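Local coordinates for polysaccharide Lyase Family 6 (Bacteroides cellulosilyticus, PDB 6QPS), which is a calcium-binding alginate lyase of polysaccharide lyase family 6, acting specifically on mannuronic acid in the alginate chain, at residues A[190-204]-A[225-239]. Residues are numbered along the deposited sequence; the frame is centred on the assembly and turned at random. Where two conformers were deposited one is given.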
loop_
_atom_site.group_PDB
_atom_site.type_symbol
_atom_site.label_atom_id
_atom_site.label_comp_id
_atom_site.label_asym_id
_atom_site.label_seq_id
_atom_site.Cartn_x
_atom_site.Cartn_y
_atom_site.Cartn_z
ATOM N N HIS A 190 -11.058 -1.821 14.874
ATOM C CA HIS A 190 -9.745 -1.435 14.362
ATOM C C HIS A 190 -8.815 -2.614 14.122
ATOM O O HIS A 190 -8.044 -2.601 13.159
ATOM C CB HIS A 190 -9.056 -0.420 15.301
ATOM C CG HIS A 190 -8.942 -0.871 16.731
ATOM N ND1 HIS A 190 -7.881 -1.619 17.196
ATOM C CD2 HIS A 190 -9.750 -0.667 17.800
ATOM C CE1 HIS A 190 -8.039 -1.854 18.488
ATOM N NE2 HIS A 190 -9.173 -1.302 18.874
ATOM N N LEU A 191 -8.860 -3.641 14.969
ATOM C CA LEU A 191 -7.937 -4.773 14.860
ATOM C C LEU A 191 -8.524 -5.727 13.826
ATOM O O LEU A 191 -9.488 -6.445 14.113
ATOM C CB LEU A 191 -7.725 -5.410 16.232
ATOM C CG LEU A 191 -6.286 -5.937 16.415
ATOM C CD1 LEU A 191 -5.928 -6.263 17.857
ATOM C CD2 LEU A 191 -6.008 -7.161 15.575
ATOM N N ASN A 192 -8.019 -5.669 12.591
ATOM C CA ASN A 192 -8.684 -6.307 11.449
ATOM C C ASN A 192 -8.049 -7.599 10.969
ATOM O O ASN A 192 -8.765 -8.484 10.505
ATOM C CB ASN A 192 -8.821 -5.346 10.263
ATOM C CG ASN A 192 -7.531 -4.654 9.907
ATOM O OD1 ASN A 192 -6.652 -5.207 9.233
ATOM N ND2 ASN A 192 -7.428 -3.400 10.327
ATOM N N ASN A 193 -6.728 -7.725 11.010
ATOM C CA ASN A 193 -6.069 -8.885 10.413
ATOM C C ASN A 193 -6.488 -9.060 8.950
ATOM O O ASN A 193 -6.604 -10.189 8.444
ATOM C CB ASN A 193 -6.354 -10.164 11.204
ATOM C CG ASN A 193 -5.643 -10.211 12.532
ATOM O OD1 ASN A 193 -4.429 -10.454 12.593
ATOM N ND2 ASN A 193 -6.378 -9.958 13.610
ATOM N N HIS A 194 -6.694 -7.958 8.230
ATOM C CA HIS A 194 -6.968 -8.098 6.806
ATOM C C HIS A 194 -5.684 -8.494 6.074
ATOM O O HIS A 194 -4.567 -8.195 6.518
ATOM C CB HIS A 194 -7.460 -6.795 6.161
ATOM C CG HIS A 194 -8.760 -6.277 6.680
ATOM N ND1 HIS A 194 -9.859 -7.074 6.941
ATOM C CD2 HIS A 194 -9.141 -5.003 6.947
ATOM C CE1 HIS A 194 -10.847 -6.307 7.358
ATOM N NE2 HIS A 194 -10.443 -5.049 7.354
ATOM N N LEU A 195 -5.844 -9.108 4.900
ATOM C CA LEU A 195 -4.726 -9.496 4.044
ATOM C C LEU A 195 -4.903 -8.915 2.645
ATOM O O LEU A 195 -5.944 -9.114 2.010
ATOM C CB LEU A 195 -4.624 -11.021 3.993
ATOM C CG LEU A 195 -3.526 -11.602 3.098
ATOM C CD1 LEU A 195 -2.119 -11.160 3.530
ATOM C CD2 LEU A 195 -3.624 -13.122 3.021
ATOM N N ILE A 196 -3.861 -8.236 2.160
ATOM C CA ILE A 196 -3.831 -7.619 0.829
ATOM C C ILE A 196 -2.607 -8.234 0.155
ATOM O O ILE A 196 -1.468 -7.867 0.487
ATOM C CB ILE A 196 -3.729 -6.090 0.928
ATOM C CG1 ILE A 196 -4.967 -5.504 1.648
ATOM C CG2 ILE A 196 -3.494 -5.481 -0.444
ATOM C CD1 ILE A 196 -4.758 -4.120 2.263
ATOM N N ASP A 197 -2.816 -9.184 -0.771
ATOM C CA ASP A 197 -1.710 -9.969 -1.301
ATOM C C ASP A 197 -1.842 -10.263 -2.793
ATOM O O ASP A 197 -2.935 -10.469 -3.331
ATOM C CB ASP A 197 -1.535 -11.302 -0.526
ATOM C CG ASP A 197 -2.689 -12.277 -0.745
ATOM O OD1 ASP A 197 -3.787 -12.046 -0.226
ATOM O OD2 ASP A 197 -2.499 -13.281 -1.488
ATOM N N HIS A 198 -0.694 -10.324 -3.458
ATOM C CA HIS A 198 -0.611 -10.730 -4.868
ATOM C C HIS A 198 -1.431 -9.837 -5.800
ATOM O O HIS A 198 -1.880 -10.287 -6.858
ATOM C CB HIS A 198 -0.975 -12.206 -5.074
ATOM C CG HIS A 198 -0.101 -13.146 -4.312
ATOM N ND1 HIS A 198 1.127 -13.588 -4.764
ATOM C CD2 HIS A 198 -0.294 -13.740 -3.116
ATOM C CE1 HIS A 198 1.643 -14.423 -3.875
ATOM N NE2 HIS A 198 0.810 -14.518 -2.854
ATOM N N ASN A 199 -1.603 -8.563 -5.444
ATOM C CA ASN A 199 -2.287 -7.622 -6.322
ATOM C C ASN A 199 -1.280 -6.832 -7.142
ATOM O O ASN A 199 -0.112 -6.677 -6.761
ATOM C CB ASN A 199 -3.130 -6.655 -5.496
ATOM C CG ASN A 199 -4.127 -7.365 -4.653
ATOM O OD1 ASN A 199 -5.104 -7.918 -5.144
ATOM N ND2 ASN A 199 -3.904 -7.342 -3.357
ATOM N N PHE A 200 -1.741 -6.356 -8.300
ATOM C CA PHE A 200 -0.980 -5.473 -9.176
ATOM C C PHE A 200 -1.663 -4.102 -9.157
ATOM O O PHE A 200 -2.751 -3.926 -9.728
ATOM C CB PHE A 200 -0.914 -6.061 -10.592
ATOM C CG PHE A 200 0.148 -5.435 -11.484
ATOM C CD1 PHE A 200 -0.052 -4.194 -12.060
ATOM C CD2 PHE A 200 1.334 -6.103 -11.732
ATOM C CE1 PHE A 200 0.919 -3.638 -12.887
ATOM C CE2 PHE A 200 2.304 -5.546 -12.547
ATOM C CZ PHE A 200 2.091 -4.315 -13.105
ATOM N N PHE A 201 -1.028 -3.147 -8.491
ATOM C CA PHE A 201 -1.500 -1.764 -8.447
ATOM C C PHE A 201 -0.764 -1.046 -9.576
ATOM O O PHE A 201 0.444 -0.816 -9.485
ATOM C CB PHE A 201 -1.204 -1.138 -7.084
ATOM C CG PHE A 201 -1.920 -1.803 -5.933
ATOM C CD1 PHE A 201 -1.291 -2.791 -5.214
ATOM C CD2 PHE A 201 -3.213 -1.451 -5.571
ATOM C CE1 PHE A 201 -1.919 -3.427 -4.169
ATOM C CE2 PHE A 201 -3.851 -2.074 -4.491
ATOM C CZ PHE A 201 -3.204 -3.070 -3.802
ATOM N N GLY A 202 -1.459 -0.777 -10.681
ATOM C CA GLY A 202 -0.862 -0.167 -11.858
ATOM C C GLY A 202 -0.859 1.350 -11.857
ATOM O O GLY A 202 -0.996 2.016 -10.822
ATOM N N GLU A 203 -0.740 1.896 -13.060
ATOM C CA GLU A 203 -0.348 3.280 -13.210
ATOM C C GLU A 203 -1.323 4.236 -12.535
ATOM O O GLU A 203 -2.551 4.098 -12.632
ATOM C CB GLU A 203 -0.241 3.604 -14.698
ATOM C CG GLU A 203 0.269 5.026 -14.941
ATOM C CD GLU A 203 0.902 5.224 -16.307
ATOM O OE1 GLU A 203 0.518 4.509 -17.250
ATOM O OE2 GLU A 203 1.781 6.105 -16.424
ATOM N N ARG A 204 -0.749 5.254 -11.905
ATOM C CA ARG A 204 -1.482 6.417 -11.439
ATOM C C ARG A 204 -0.645 7.635 -11.783
ATOM O O ARG A 204 0.503 7.743 -11.329
ATOM C CB ARG A 204 -1.744 6.365 -9.933
ATOM C CG ARG A 204 -2.767 7.426 -9.499
ATOM C CD ARG A 204 -3.251 7.317 -8.069
ATOM N NE ARG A 204 -4.378 8.218 -7.900
ATOM C CZ ARG A 204 -5.230 8.185 -6.876
ATOM N NH1 ARG A 204 -5.052 7.318 -5.888
ATOM N NH2 ARG A 204 -6.255 9.025 -6.865
ATOM N N LEU A 225 -4.266 3.102 17.173
ATOM C CA LEU A 225 -4.916 1.812 17.361
ATOM C C LEU A 225 -4.211 0.705 16.581
ATOM O O LEU A 225 -3.646 0.926 15.506
ATOM C CB LEU A 225 -6.369 1.882 16.890
ATOM C CG LEU A 225 -7.214 2.965 17.547
ATOM C CD1 LEU A 225 -8.587 3.049 16.865
ATOM C CD2 LEU A 225 -7.345 2.715 19.046
ATOM N N GLU A 226 -4.296 -0.516 17.115
ATOM C CA GLU A 226 -3.721 -1.688 16.453
ATOM C C GLU A 226 -4.605 -2.132 15.298
ATOM O O GLU A 226 -5.805 -2.374 15.478
ATOM C CB GLU A 226 -3.543 -2.834 17.465
ATOM C CG GLU A 226 -2.952 -4.123 16.881
ATOM C CD GLU A 226 -2.561 -5.202 17.906
ATOM O OE1 GLU A 226 -2.672 -4.944 19.118
ATOM O OE2 GLU A 226 -2.148 -6.300 17.468
ATOM N N SER A 227 -3.997 -2.241 14.116
ATOM C CA SER A 227 -4.655 -2.658 12.888
ATOM C C SER A 227 -4.289 -4.078 12.479
ATOM O O SER A 227 -5.174 -4.888 12.192
ATOM C CB SER A 227 -4.282 -1.651 11.786
ATOM O OG SER A 227 -4.900 -1.966 10.545
ATOM N N ARG A 228 -2.996 -4.390 12.439
ATOM C CA ARG A 228 -2.524 -5.718 12.083
ATOM C C ARG A 228 -2.926 -6.105 10.658
ATOM O O ARG A 228 -3.211 -7.274 10.368
ATOM C CB ARG A 228 -2.970 -6.751 13.122
ATOM C CG ARG A 228 -1.995 -7.877 13.294
ATOM C CD ARG A 228 -0.858 -7.559 14.259
ATOM N NE ARG A 228 0.032 -8.713 14.334
ATOM C CZ ARG A 228 1.285 -8.748 13.897
ATOM N NH1 ARG A 228 1.846 -7.685 13.346
ATOM N NH2 ARG A 228 1.995 -9.862 14.013
ATOM N N THR A 229 -2.882 -5.131 9.738
ATOM C CA THR A 229 -3.074 -5.413 8.317
ATOM C C THR A 229 -1.771 -5.955 7.727
ATOM O O THR A 229 -0.687 -5.446 8.035
ATOM C CB THR A 229 -3.465 -4.133 7.573
ATOM O OG1 THR A 229 -4.603 -3.538 8.200
ATOM C CG2 THR A 229 -3.817 -4.425 6.113
ATOM N N ILE A 230 -1.877 -6.962 6.858
ATOM C CA ILE A 230 -0.721 -7.560 6.177
ATOM C C ILE A 230 -0.804 -7.227 4.693
ATOM O O ILE A 230 -1.788 -7.571 4.020
ATOM C CB ILE A 230 -0.627 -9.076 6.417
ATOM C CG1 ILE A 230 -0.446 -9.355 7.910
ATOM C CG2 ILE A 230 0.509 -9.684 5.583
ATOM C CD1 ILE A 230 -0.411 -10.808 8.270
ATOM N N VAL A 231 0.221 -6.539 4.199
ATOM C CA VAL A 231 0.345 -6.147 2.790
ATOM C C VAL A 231 1.566 -6.894 2.241
ATOM O O VAL A 231 2.710 -6.545 2.570
ATOM C CB VAL A 231 0.527 -4.627 2.662
ATOM C CG1 VAL A 231 0.653 -4.196 1.212
ATOM C CG2 VAL A 231 -0.616 -3.877 3.371
ATOM N N GLU A 232 1.343 -7.931 1.424
ATOM C CA GLU A 232 2.384 -8.905 1.098
ATOM C C GLU A 232 2.360 -9.307 -0.372
ATOM O O GLU A 232 1.302 -9.545 -0.947
ATOM C CB GLU A 232 2.189 -10.126 2.014
ATOM C CG GLU A 232 3.213 -11.224 1.931
ATOM C CD GLU A 232 2.859 -12.381 2.867
ATOM O OE1 GLU A 232 1.875 -13.100 2.579
ATOM O OE2 GLU A 232 3.532 -12.540 3.927
ATOM N N ASP A 233 3.535 -9.370 -0.990
ATOM C CA ASP A 233 3.672 -9.934 -2.331
ATOM C C ASP A 233 2.857 -9.163 -3.380
ATOM O O ASP A 233 2.334 -9.761 -4.319
ATOM C CB ASP A 233 3.309 -11.427 -2.376
ATOM C CG ASP A 233 4.243 -12.298 -1.577
ATOM O OD1 ASP A 233 5.462 -12.053 -1.576
ATOM O OD2 ASP A 233 3.755 -13.250 -0.924
ATOM N N ASN A 234 2.774 -7.839 -3.251
ATOM C CA ASN A 234 2.091 -7.017 -4.243
ATOM C C ASN A 234 3.097 -6.254 -5.101
ATOM O O ASN A 234 4.223 -5.975 -4.674
ATOM C CB ASN A 234 1.183 -5.969 -3.585
ATOM C CG ASN A 234 0.140 -6.571 -2.651
ATOM O OD1 ASN A 234 -0.907 -7.071 -3.082
ATOM N ND2 ASN A 234 0.397 -6.483 -1.342
ATOM N N VAL A 235 2.666 -5.909 -6.324
ATOM C CA VAL A 235 3.426 -5.045 -7.234
ATOM C C VAL A 235 2.762 -3.675 -7.307
ATOM O O VAL A 235 1.535 -3.578 -7.437
ATOM C CB VAL A 235 3.516 -5.644 -8.647
ATOM C CG1 VAL A 235 4.231 -4.700 -9.598
ATOM C CG2 VAL A 235 4.240 -6.953 -8.626
ATOM N N PHE A 236 3.583 -2.626 -7.207
ATOM C CA PHE A 236 3.187 -1.231 -7.424
ATOM C C PHE A 236 3.963 -0.748 -8.648
ATOM O O PHE A 236 5.192 -0.634 -8.606
ATOM C CB PHE A 236 3.477 -0.387 -6.180
ATOM C CG PHE A 236 2.716 -0.867 -4.969
ATOM C CD1 PHE A 236 3.196 -1.925 -4.217
ATOM C CD2 PHE A 236 1.514 -0.302 -4.623
ATOM C CE1 PHE A 236 2.482 -2.399 -3.130
ATOM C CE2 PHE A 236 0.796 -0.779 -3.530
ATOM C CZ PHE A 236 1.276 -1.834 -2.801
ATOM N N PHE A 237 3.260 -0.477 -9.744
ATOM C CA PHE A 237 3.854 -0.183 -11.062
ATOM C C PHE A 237 3.423 1.210 -11.505
ATOM O O PHE A 237 2.240 1.442 -11.790
ATOM C CB PHE A 237 3.367 -1.257 -12.042
ATOM C CG PHE A 237 3.729 -1.043 -13.501
ATOM C CD1 PHE A 237 2.824 -0.478 -14.386
ATOM C CD2 PHE A 237 4.941 -1.501 -13.995
ATOM C CE1 PHE A 237 3.134 -0.334 -15.746
ATOM C CE2 PHE A 237 5.262 -1.350 -15.354
ATOM C CZ PHE A 237 4.374 -0.769 -16.217
ATOM N N ARG A 238 4.373 2.140 -11.543
ATOM C CA ARG A 238 4.091 3.500 -12.004
ATOM C C ARG A 238 2.986 4.143 -11.172
ATOM O O ARG A 238 2.176 4.935 -11.677
ATOM C CB ARG A 238 3.815 3.512 -13.513
ATOM C CG ARG A 238 5.051 3.041 -14.268
ATOM C CD ARG A 238 4.811 2.973 -15.737
ATOM N NE ARG A 238 6.053 2.633 -16.430
ATOM C CZ ARG A 238 6.141 2.311 -17.715
ATOM N NH1 ARG A 238 5.043 2.260 -18.469
ATOM N NH2 ARG A 238 7.338 2.038 -18.236
ATOM N N CYS A 239 3.014 3.868 -9.857
ATOM C CA CYS A 239 2.080 4.497 -8.918
ATOM C C CYS A 239 2.661 5.845 -8.508
ATOM O O CYS A 239 3.501 5.920 -7.601
ATOM C CB CYS A 239 1.841 3.615 -7.696
ATOM S SG CYS A 239 1.173 1.960 -8.050
HETATM O O HOH W 1 -2.576 -10.145 10.590
HETATM O O HOH W 2 2.983 -11.529 -6.266
HETATM O O HOH W 3 2.708 7.292 -13.805
HETATM O O HOH W 4 2.397 2.854 -18.312
#
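Two neighbouring coils of a parallel beta-helix meet here, Leu-195 to Asp-197 lying in register with Ile-230 to Glu-232, and Phe-200 and Phe-201 with Val-235 and Phe-236. The strands 195-197 and 230-232 run the same way, their axes 4.8 Å apart and 9° from parallel, and backbone bonds such as Ile-230 N to His-194 O and Ile-196 N to Ile-230 O link them.

Where the chain turns between strands, asparagines add side-chain links. Asn-234 OD1 accepts from Asn-199 N at 2.9 Å and from Asn-199 ND2 at 3.0 Å, the two donors arriving from opposite faces of its amide plane. Asn-234 ND2 reaches back to Ile-196 O, which already receives Glu-232 N, and comes in from above that carbonyl plane. The pattern carries on along the stack: Asn-199 OD1 in turn accepts from Cys-169 N, one coil back, and Asn-258 OD1, in the following coil, accepts from Asn-234 N.

Earlier in the coil, Asn-192 has CG tucked between its backbone N and carbonyl carbon (chi1 50°), which curls OD1 back to take His-194 N in an Asx turn. The other lone pair of OD1, also in the carbonyl plane, receives Thr-229 OG1 at 2.8 Å, while ND2 donates to Ser-227 OG at 2.9 Å. A leucine here would probably leave the Thr-229 hydroxyl and His-194 N without their shared acceptor and loosen this turn.

Inside the coil, the Phe-201 and Phe-236 rings are nearly parallel (7°) but slid apart, Phe-201 CD1 lying 3.4 Å from Phe-236 CE2 over one face of the latter ring; Ile-215 touches both. Outside, Phe-200 CZ packs 3.5 Å from Phe-237 CB, and both side chains touch Asn-459 of helix 454-465. Stacked like residues and asparagines repeated at the turns are hallmarks of the right-handed parallel beta-helix of this lyase family.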